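Local structure of L-2,4-diaminobutyric acid acetyltransferase (Geobacillus sp., 6SLL) at residues 26-31 and 61-66; 43-48 and 88-93; 136-141 and 146-151. The protein catalyses acetyl transfer from acetyl coenzyme A to L-2,4-diaminobutyric acid, a step in the biosynthesis of the chemical chaperone ectoine. All coordinates share one frame; numbering follows the deposited sequence. Where two conformers were deposited one is given.

Contact 1: residues 26-31 and 61-66; sequences ARDGTR and CMIAEH
Asp28 and Ile63 make the apolar part of this contact. The Ile63 side chain is stretched out (chi2 -178°), which carries its CD1 methyl to Asp28. CD1 lies 3.5 Å from Asp28 OD2 and also touches CG and CB. Asp28, Arg31, Ile63 and Glu65 all touch Ile70 of strand 69-78.

The ionic part is looser. Arg31 NH2 stands 3.7 Å from Glu65 OE2, a long salt bridge. The two side chains meet at about a right angle, with guanidinium and carboxylate planes 45° apart. The same NH2 is 4.0 Å from Asp28 OD1, again long. It stands near two carboxylates, whose OD1 (Asp28) and OE2 (Glu65) are 5.1 Å apart, and its charge probably eases their repulsion. Both acids have firmer partners elsewhere: Arg22 pairs with Asp28 OD2 and Glu65 OE1, and Glu25 N bonds to Asp28 OD2.

The result is a salt-bridge network between segment 26-31 and strand 62-66. It joins a helical region to the antiparallel N-terminal part of the sheet, as in the GNAT fold.

Contact 2: residues 43-48 and 88-93; sequences DLNSPY and VWQVAV. With DAB (2,4-diaminobutyric acid), chain G; COA (coenzyme A), chain F; DAB (2,4-diaminobutyric acid), chain D.
Gln90 and Asp43 belong to the diaminobutyrate site, where a beta bulge of strand 85-93 faces the loop before helix 47-56. Gln90 NE2 donates to Asp43 O at 3.0 Å. This bond is bent, at 133°, and the donor sits above the carbonyl plane. The Gln90 chain runs extended beyond CG, which carries its amide to Asp43 O and the substrate carboxylate. The same NE2 also gives a straighter bond to OXT of the bound substrate (3.0 Å, 163°). Asp43 N reaches OXT at 2.9 Å, so two donors grip one carboxylate oxygen. Tyr50 OH bonds to Gln90 OE1, fixing the turn of the amide, and to Asn45 ND2.

Asp43 OD2 accepts from the substrate N and from His165. At the bulge Trp89 departs from extended backbone angles (psi -67°), and both it and Gln90 bond to Ser75. Trp89 O takes a bond from the substrate ND at 2.9 Å. A water donates a hydrogen bond to the substrate O at 2.6 Å and accepts from Trp89 NE1 and Asn45 ND2. Asn45 ND2 approaches Trp89 CZ2 to 3.6 Å, and Asn45 OD1 bonds to Ser46 OG of the second subunit.

Tyr48 serves a second substrate, held by the second subunit: its ring has that molecule's CA 3.7 Å above its centre, and its OH bonds to Thr125 OG1 of the second subunit. With an alanine in place of Tyr48, that substrate would probably lose the cover over its carbon chain and Thr125 of the second subunit its hydroxyl partner.

Farther along, Val93 N bonds to coenzyme A O9P at 3.0 Å. Strand 85-93 lies between strands 69-78 and 121-125. Helix 29-39 packs on Leu44 and Ala92, while helices 102-112 and 131-144 cover Val93 and Val91.

Contact 3: residues 136-141 and 146-151; sequences LFLGYA and IPSTVT
The torsions of Leu138 and Ser148 turn their ends toward each other. Leu138 holds CG anti to the carbonyl carbon (chi1 -62°), and its CD1 branch extends away from CA. That leaves the CD2 methyl turned toward the strand. Ser148 sets OG between its backbone N and carbonyl carbon (chi1 50°), which points the hydroxyl at the helix. CD2 then lies 3.5 Å from Ser148 OG and 3.9 Å from Ser148 CB. It is a methyl against a hydroxyl, with van der Waals contact and no hydrogen bond between the two.

Ala141 sits one helical turn further on. Its CB is 3.4 Å from Ile146 O, and it packs as well on Ile173 of strand 168-173. The small side chain probably allows the chain to return close to the helix, and the CA atoms of Ala141 and Ile146 come within 5.0 Å. Ile146 N donates to Ala141 O at 3.0 Å, and the N-H points almost straight at the oxygen (178°). This bond reaches five residues back along the chain, where the chain leaves helix 131-144.

In the GNAT fold the last helix is followed by a further strand of the sheet, and here that is 148-154, an outermost strand within this chain. It runs antiparallel to 168-173, which lies between it and 121-125. Thr149 and Thr151 make backbone bonds to Val172 and Leu170.

The other face of the helix turns inward. Phe137 packs on Thr124, and the Leu136 CD2 methyl lies 4.1 Å above one face of its ring, off toward the rim. Tyr140 rests on Leu107, Thr108 and Met111 of helix 102-112 and on Ile122 of strand 121-125.

Overall arrangement
The three contacts all reach one mixed sheet. Contact 2 supplies three of the six residues of the substrate pocket and part of the coenzyme A pocket. Contact 1 lies beside it, centres 11 Å apart, and their segments alternate along the chain; both also touch the second subunit. Contact 3 is on the other side of the chain's centre, about 21 Å from contact 2 and 26 Å from contact 1 between centres. It still touches contact 2: Val88 CG1 meets Phe137 CZ at 3.9 Å, and Val91 packs on Leu136, a residue of the coenzyme A pocket. The Ile63 side chain of contact 1 is about 13 Å from coenzyme A, and the Leu138 side chain of contact 3 about 8 Å.

Contact 1: residues 26-31 and 61-66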
# COMPACT_ATOMS: atom_id res chain seq x y z
N ALA B 26 0.26 -3.56 13.47
CA ALA B 26 -1.00 -3.92 12.79
C ALA B 26 -2.23 -3.50 13.58
O ALA B 26 -3.22 -3.03 13.03
CB ALA B 26 -1.02 -5.38 12.46
N ARG B 27 -2.14 -3.68 14.93
CA ARG B 27 -3.28 -3.33 15.79
C ARG B 27 -3.67 -1.84 15.76
O ARG B 27 -4.75 -1.55 16.26
CB ARG B 27 -3.06 -3.85 17.17
CG ARG B 27 -1.88 -3.13 17.94
CD ARG B 27 -1.63 -3.71 19.34
NE ARG B 27 -0.69 -2.84 20.09
CZ ARG B 27 -0.38 -3.18 21.35
NH1 ARG B 27 -0.91 -4.28 21.82
NH2 ARG B 27 0.46 -2.49 22.08
N ASP B 28 -2.75 -0.98 15.31
CA ASP B 28 -3.06 0.42 15.19
C ASP B 28 -4.00 0.76 13.97
O ASP B 28 -4.36 1.90 13.79
CB ASP B 28 -1.82 1.22 15.10
CG ASP B 28 -1.00 1.18 16.34
OD1 ASP B 28 -1.52 1.34 17.47
OD2 ASP B 28 0.24 1.01 16.19
N GLY B 29 -4.24 -0.27 13.13
CA GLY B 29 -4.86 0.03 11.85
C GLY B 29 -6.19 0.77 11.97
O GLY B 29 -6.39 1.77 11.23
N THR B 30 -7.10 0.31 12.87
CA THR B 30 -8.34 1.03 13.01
C THR B 30 -8.21 2.45 13.43
O THR B 30 -8.85 3.36 12.93
CB THR B 30 -9.30 0.20 13.90
OG1 THR B 30 -9.86 -0.84 13.09
CG2 THR B 30 -10.39 1.05 14.48
N ARG B 31 -7.36 2.69 14.48
CA ARG B 31 -7.24 4.05 14.98
C ARG B 31 -6.57 4.97 13.99
O ARG B 31 -6.86 6.17 13.88
CB ARG B 31 -6.53 4.09 16.32
CG ARG B 31 -7.39 3.55 17.46
CD ARG B 31 -6.89 3.81 18.93
NE ARG B 31 -5.63 3.37 19.17
CZ ARG B 31 -4.81 3.93 20.02
NH1 ARG B 31 -4.90 5.14 20.67
NH2 ARG B 31 -3.67 3.29 20.17
N CYS B 61 7.26 3.71 8.84
CA CYS B 61 6.09 4.52 9.16
C CYS B 61 6.26 5.09 10.56
O CYS B 61 7.11 4.61 11.36
CB CYS B 61 4.80 3.68 9.09
SG CYS B 61 4.38 3.08 7.46
N MET B 62 5.44 6.03 10.94
CA MET B 62 5.53 6.73 12.23
C MET B 62 4.13 7.01 12.77
O MET B 62 3.20 7.32 11.98
CB MET B 62 6.23 8.12 11.99
CG MET B 62 6.61 8.92 13.11
SD MET B 62 7.64 7.97 14.38
CE MET B 62 8.89 7.73 13.17
N ILE B 63 4.00 6.89 14.09
CA ILE B 63 2.82 7.37 14.86
C ILE B 63 3.23 8.36 15.89
O ILE B 63 4.30 8.23 16.48
CB ILE B 63 2.14 6.12 15.57
CG1 ILE B 63 1.14 5.46 14.55
CG2 ILE B 63 1.43 6.47 16.89
CD1 ILE B 63 0.39 4.31 15.06
N ALA B 64 2.36 9.33 16.11
CA ALA B 64 2.44 10.23 17.25
C ALA B 64 1.25 10.06 18.12
O ALA B 64 0.10 9.97 17.65
CB ALA B 64 2.49 11.69 16.77
N GLU B 65 1.49 9.96 19.45
CA GLU B 65 0.42 9.78 20.43
C GLU B 65 0.52 10.86 21.50
O GLU B 65 1.64 11.24 21.88
CB GLU B 65 0.50 8.47 21.11
CG GLU B 65 0.02 7.41 20.25
CD GLU B 65 0.34 5.95 20.77
OE1 GLU B 65 1.40 5.76 21.25
OE2 GLU B 65 -0.53 5.10 20.74
N HIS B 66 -0.61 11.31 21.97
CA HIS B 66 -0.65 12.32 23.06
C HIS B 66 -1.75 11.90 24.01
O HIS B 66 -2.90 11.74 23.60
CB HIS B 66 -0.88 13.68 22.50
CG HIS B 66 -0.94 14.75 23.60
ND1 HIS B 66 -2.11 15.37 23.91
CD2 HIS B 66 0.01 15.29 24.37
CE1 HIS B 66 -1.86 16.19 24.92
NE2 HIS B 66 -0.59 16.20 25.16

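Contact 2: residues 43-48 and 88-93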
# COMPACT_ATOMS: atom_id res chain seq x y z
N ASP B 43 -7.19 10.93 1.04
CA ASP B 43 -8.05 9.88 0.46
C ASP B 43 -8.00 8.59 1.31
O ASP B 43 -6.96 7.90 1.43
CB ASP B 43 -7.63 9.56 -0.90
CG ASP B 43 -7.63 10.76 -1.87
OD1 ASP B 43 -8.54 11.58 -1.75
OD2 ASP B 43 -6.71 10.79 -2.70
N LEU B 44 -9.14 8.26 1.80
CA LEU B 44 -9.27 7.20 2.81
C LEU B 44 -9.13 5.84 2.18
O LEU B 44 -9.91 5.46 1.29
CB LEU B 44 -10.65 7.36 3.47
CG LEU B 44 -10.84 6.39 4.68
CD1 LEU B 44 -9.81 6.64 5.77
CD2 LEU B 44 -12.26 6.63 5.21
N ASN B 45 -8.17 5.05 2.65
CA ASN B 45 -8.06 3.64 2.29
C ASN B 45 -8.80 2.80 3.27
O ASN B 45 -9.40 3.27 4.24
CB ASN B 45 -6.56 3.24 2.20
CG ASN B 45 -5.89 4.11 1.17
OD1 ASN B 45 -6.19 3.96 -0.05
ND2 ASN B 45 -5.05 5.03 1.53
N SER B 46 -8.85 1.47 2.99
CA SER B 46 -9.56 0.56 3.87
C SER B 46 -8.84 0.41 5.19
O SER B 46 -7.63 0.60 5.29
CB SER B 46 -9.71 -0.82 3.24
OG SER B 46 -8.47 -1.47 3.11
N PRO B 47 -9.57 0.02 6.29
CA PRO B 47 -8.89 -0.30 7.54
C PRO B 47 -7.79 -1.33 7.32
O PRO B 47 -6.71 -1.22 7.90
CB PRO B 47 -10.03 -0.74 8.43
CG PRO B 47 -11.24 0.00 7.88
CD PRO B 47 -11.04 0.05 6.43
N TYR B 48 -8.09 -2.34 6.52
CA TYR B 48 -7.11 -3.41 6.23
C TYR B 48 -5.81 -2.80 5.71
O TYR B 48 -4.73 -3.29 6.07
CB TYR B 48 -7.74 -4.37 5.21
CG TYR B 48 -6.94 -5.61 4.94
CD1 TYR B 48 -5.92 -5.59 3.99
CD2 TYR B 48 -7.20 -6.80 5.55
CE1 TYR B 48 -5.22 -6.71 3.70
CE2 TYR B 48 -6.50 -7.94 5.30
CZ TYR B 48 -5.51 -7.94 4.35
OH TYR B 48 -4.79 -9.05 4.00
N VAL B 88 6.76 8.99 0.52
CA VAL B 88 5.93 9.34 1.65
C VAL B 88 4.51 9.43 1.15
O VAL B 88 4.20 10.25 0.23
CB VAL B 88 6.36 10.61 2.36
CG1 VAL B 88 5.39 10.98 3.44
CG2 VAL B 88 7.77 10.45 2.90
N TRP B 89 3.62 8.57 1.63
CA TRP B 89 2.27 8.38 1.14
C TRP B 89 1.31 9.31 1.81
O TRP B 89 0.76 10.22 1.14
CB TRP B 89 1.91 6.91 1.26
CG TRP B 89 0.58 6.50 0.72
CD1 TRP B 89 -0.41 7.28 0.14
CD2 TRP B 89 0.07 5.16 0.72
NE1 TRP B 89 -1.45 6.47 -0.17
CE2 TRP B 89 -1.20 5.18 0.18
CE3 TRP B 89 0.60 3.97 1.15
CZ2 TRP B 89 -1.96 4.04 0.01
CZ3 TRP B 89 -0.15 2.80 0.96
CH2 TRP B 89 -1.42 2.87 0.42
N GLN B 90 1.04 9.16 3.12
CA GLN B 90 0.09 10.05 3.82
C GLN B 90 0.75 10.59 5.08
O GLN B 90 1.37 9.82 5.83
CB GLN B 90 -1.22 9.30 4.17
CG GLN B 90 -1.99 8.89 2.92
CD GLN B 90 -3.31 8.23 3.20
OE1 GLN B 90 -3.38 7.25 3.93
NE2 GLN B 90 -4.36 8.78 2.63
N VAL B 91 0.54 11.87 5.32
CA VAL B 91 0.89 12.53 6.57
C VAL B 91 -0.35 13.13 7.15
O VAL B 91 -0.97 13.97 6.44
CB VAL B 91 2.01 13.57 6.38
CG1 VAL B 91 2.41 14.19 7.68
CG2 VAL B 91 3.18 13.10 5.56
N ALA B 92 -0.68 12.83 8.37
CA ALA B 92 -1.90 13.38 9.01
C ALA B 92 -1.60 13.76 10.45
O ALA B 92 -0.96 12.96 11.15
CB ALA B 92 -3.00 12.31 9.01
N VAL B 93 -2.12 14.91 10.87
CA VAL B 93 -2.13 15.25 12.29
C VAL B 93 -3.58 15.64 12.60
O VAL B 93 -4.25 16.39 11.85
CB VAL B 93 -1.13 16.37 12.58
CG1 VAL B 93 -1.28 16.95 13.99
CG2 VAL B 93 0.31 15.88 12.36
N DAB G . -4.13 12.40 -1.60
CA DAB G . -3.20 11.23 -1.53
C DAB G . -3.61 10.38 -0.35
O DAB G . -3.13 9.26 -0.31
CB DAB G . -1.74 11.68 -1.42
CG DAB G . -1.36 12.34 -0.13
ND DAB G . 0.09 12.71 -0.17
OXT DAB G . -4.36 10.84 0.51
N1A COA F . -0.78 27.78 8.66
C2A COA F . 0.47 28.15 8.39
N3A COA F . 1.58 27.41 8.43
C4A COA F . 1.34 26.13 8.85
C5A COA F . 0.07 25.64 9.12
C6A COA F . -1.05 26.49 9.02
N6A COA F . -2.28 26.16 9.28
N7A COA F . 0.20 24.33 9.56
C8A COA F . 1.49 24.04 9.46
N9A COA F . 2.19 25.10 9.00
C1B COA F . 3.56 25.13 8.74
C2B COA F . 4.40 25.30 10.01
O2B COA F . 4.55 26.64 10.35
C3B COA F . 5.63 24.51 9.60
O3B COA F . 6.36 25.35 8.61
P3B COA F . 7.71 26.16 9.02
O7A COA F . 8.67 24.96 9.17
O8A COA F . 7.90 27.18 7.89
O9A COA F . 7.67 26.51 10.60
C4B COA F . 5.06 23.39 8.78
O4B COA F . 3.89 23.86 8.17
C5B COA F . 4.94 22.13 9.65
O5B COA F . 4.15 22.42 10.82
P1A COA F . 3.72 21.30 11.87
O1A COA F . 3.21 21.99 13.07
O2A COA F . 4.77 20.26 12.01
O3A COA F . 2.47 20.67 11.05
P2A COA F . 1.21 19.90 11.70
O4A COA F . 1.66 19.00 12.78
O5A COA F . 0.15 20.90 12.02
O6A COA F . 0.77 18.99 10.51
CBP COA F . -0.27 18.58 8.38
CCP COA F . 0.71 19.43 9.13
CDP COA F . -0.12 18.91 6.86
CEP COA F . 0.03 17.14 8.61
CAP COA F . -1.69 18.95 8.92
OAP COA F . -1.97 20.33 8.53
C9P COA F . -2.82 18.10 8.45
O9P COA F . -2.96 16.90 8.74
N8P COA F . -3.70 18.77 7.66
C7P COA F . -4.86 18.30 7.08
C6P COA F . -5.97 19.47 6.95
C5P COA F . -5.73 20.37 5.79
O5P COA F . -4.56 20.87 5.63
N4P COA F . -6.66 20.71 5.08
C3P COA F . -6.52 21.67 3.91
C2P COA F . -8.02 21.65 3.08
S1P COA F . -9.13 22.60 4.07
N DAB D . -10.21 -8.35 2.48
CA DAB D . -8.82 -7.89 2.23
C DAB D . -8.82 -6.84 1.11
O DAB D . -9.78 -6.83 0.34
CB DAB D . -7.81 -9.01 2.03
CG DAB D . -8.00 -9.69 0.76
ND DAB D . -6.98 -10.82 0.68
OXT DAB D . -7.80 -6.18 1.01
O HOH W 1 -4.41 6.97 -0.55

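Contact 3: residues 136-141 and 146-151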
# COMPACT_ATOMS: atom_id res chain seq x y z
N LEU B 136 5.28 21.82 5.05
CA LEU B 136 6.01 20.76 5.76
C LEU B 136 7.18 20.31 4.93
O LEU B 136 8.35 20.22 5.38
CB LEU B 136 5.08 19.63 6.04
CG LEU B 136 5.74 18.39 6.61
CD1 LEU B 136 6.31 18.64 7.99
CD2 LEU B 136 4.70 17.29 6.64
N PHE B 137 6.90 19.92 3.65
CA PHE B 137 7.93 19.27 2.86
C PHE B 137 8.95 20.31 2.33
O PHE B 137 10.16 20.03 2.33
CB PHE B 137 7.34 18.49 1.71
CG PHE B 137 6.73 17.22 2.20
CD1 PHE B 137 7.54 16.12 2.52
CD2 PHE B 137 5.39 17.08 2.30
CE1 PHE B 137 7.04 14.98 2.97
CE2 PHE B 137 4.84 15.87 2.76
CZ PHE B 137 5.68 14.86 3.11
N LEU B 138 8.47 21.48 1.84
CA LEU B 138 9.42 22.43 1.37
C LEU B 138 10.24 23.05 2.48
O LEU B 138 11.47 23.24 2.32
CB LEU B 138 8.77 23.52 0.58
CG LEU B 138 8.04 23.07 -0.70
CD1 LEU B 138 7.35 24.26 -1.35
CD2 LEU B 138 9.05 22.43 -1.69
N GLY B 139 9.67 23.18 3.65
CA GLY B 139 10.43 23.61 4.87
C GLY B 139 11.47 22.63 5.28
O GLY B 139 12.58 22.96 5.70
N TYR B 140 11.16 21.33 5.23
CA TYR B 140 12.16 20.29 5.53
C TYR B 140 13.33 20.40 4.59
O TYR B 140 14.52 20.38 5.05
CB TYR B 140 11.46 18.92 5.42
CG TYR B 140 12.35 17.76 5.80
CD1 TYR B 140 12.71 17.56 7.09
CD2 TYR B 140 12.77 16.90 4.91
CE1 TYR B 140 13.49 16.51 7.45
CE2 TYR B 140 13.63 15.89 5.23
CZ TYR B 140 14.04 15.66 6.54
OH TYR B 140 14.87 14.62 6.81
N ALA B 141 13.10 20.54 3.32
CA ALA B 141 14.19 20.66 2.39
C ALA B 141 15.02 21.96 2.66
O ALA B 141 16.23 21.95 2.70
CB ALA B 141 13.68 20.63 0.98
N ILE B 146 18.69 21.28 1.09
CA ILE B 146 18.58 20.27 0.06
C ILE B 146 17.61 20.74 -1.03
O ILE B 146 16.57 21.34 -0.65
CB ILE B 146 18.10 18.91 0.80
CG1 ILE B 146 19.09 18.45 1.88
CG2 ILE B 146 17.71 17.94 -0.28
CD1 ILE B 146 20.49 18.15 1.38
N PRO B 147 17.90 20.42 -2.31
CA PRO B 147 16.96 20.79 -3.37
C PRO B 147 15.59 20.10 -3.33
O PRO B 147 15.50 18.98 -2.85
CB PRO B 147 17.69 20.43 -4.71
CG PRO B 147 19.08 20.25 -4.26
CD PRO B 147 19.14 19.86 -2.82
N SER B 148 14.63 20.75 -3.93
CA SER B 148 13.34 20.19 -4.18
C SER B 148 12.93 20.52 -5.61
O SER B 148 13.28 21.60 -6.14
CB SER B 148 12.20 20.66 -3.24
OG SER B 148 12.18 22.06 -3.17
N THR B 149 12.24 19.63 -6.31
CA THR B 149 11.72 19.84 -7.59
C THR B 149 10.26 19.31 -7.64
O THR B 149 10.00 18.30 -6.99
CB THR B 149 12.56 19.18 -8.66
OG1 THR B 149 12.49 17.79 -8.61
CG2 THR B 149 13.93 19.52 -8.64
N VAL B 150 9.49 19.82 -8.53
CA VAL B 150 8.04 19.46 -8.66
C VAL B 150 7.86 18.99 -10.11
O VAL B 150 8.24 19.71 -11.05
CB VAL B 150 7.07 20.53 -8.13
CG1 VAL B 150 5.66 20.05 -8.21
CG2 VAL B 150 7.31 21.02 -6.66
N THR B 151 7.34 17.80 -10.39
CA THR B 151 6.91 17.33 -11.73
C THR B 151 5.44 16.96 -11.63
O THR B 151 4.77 17.11 -10.62
CB THR B 151 7.76 16.16 -12.16
OG1 THR B 151 7.73 15.10 -11.21
CG2 THR B 151 9.16 16.60 -12.48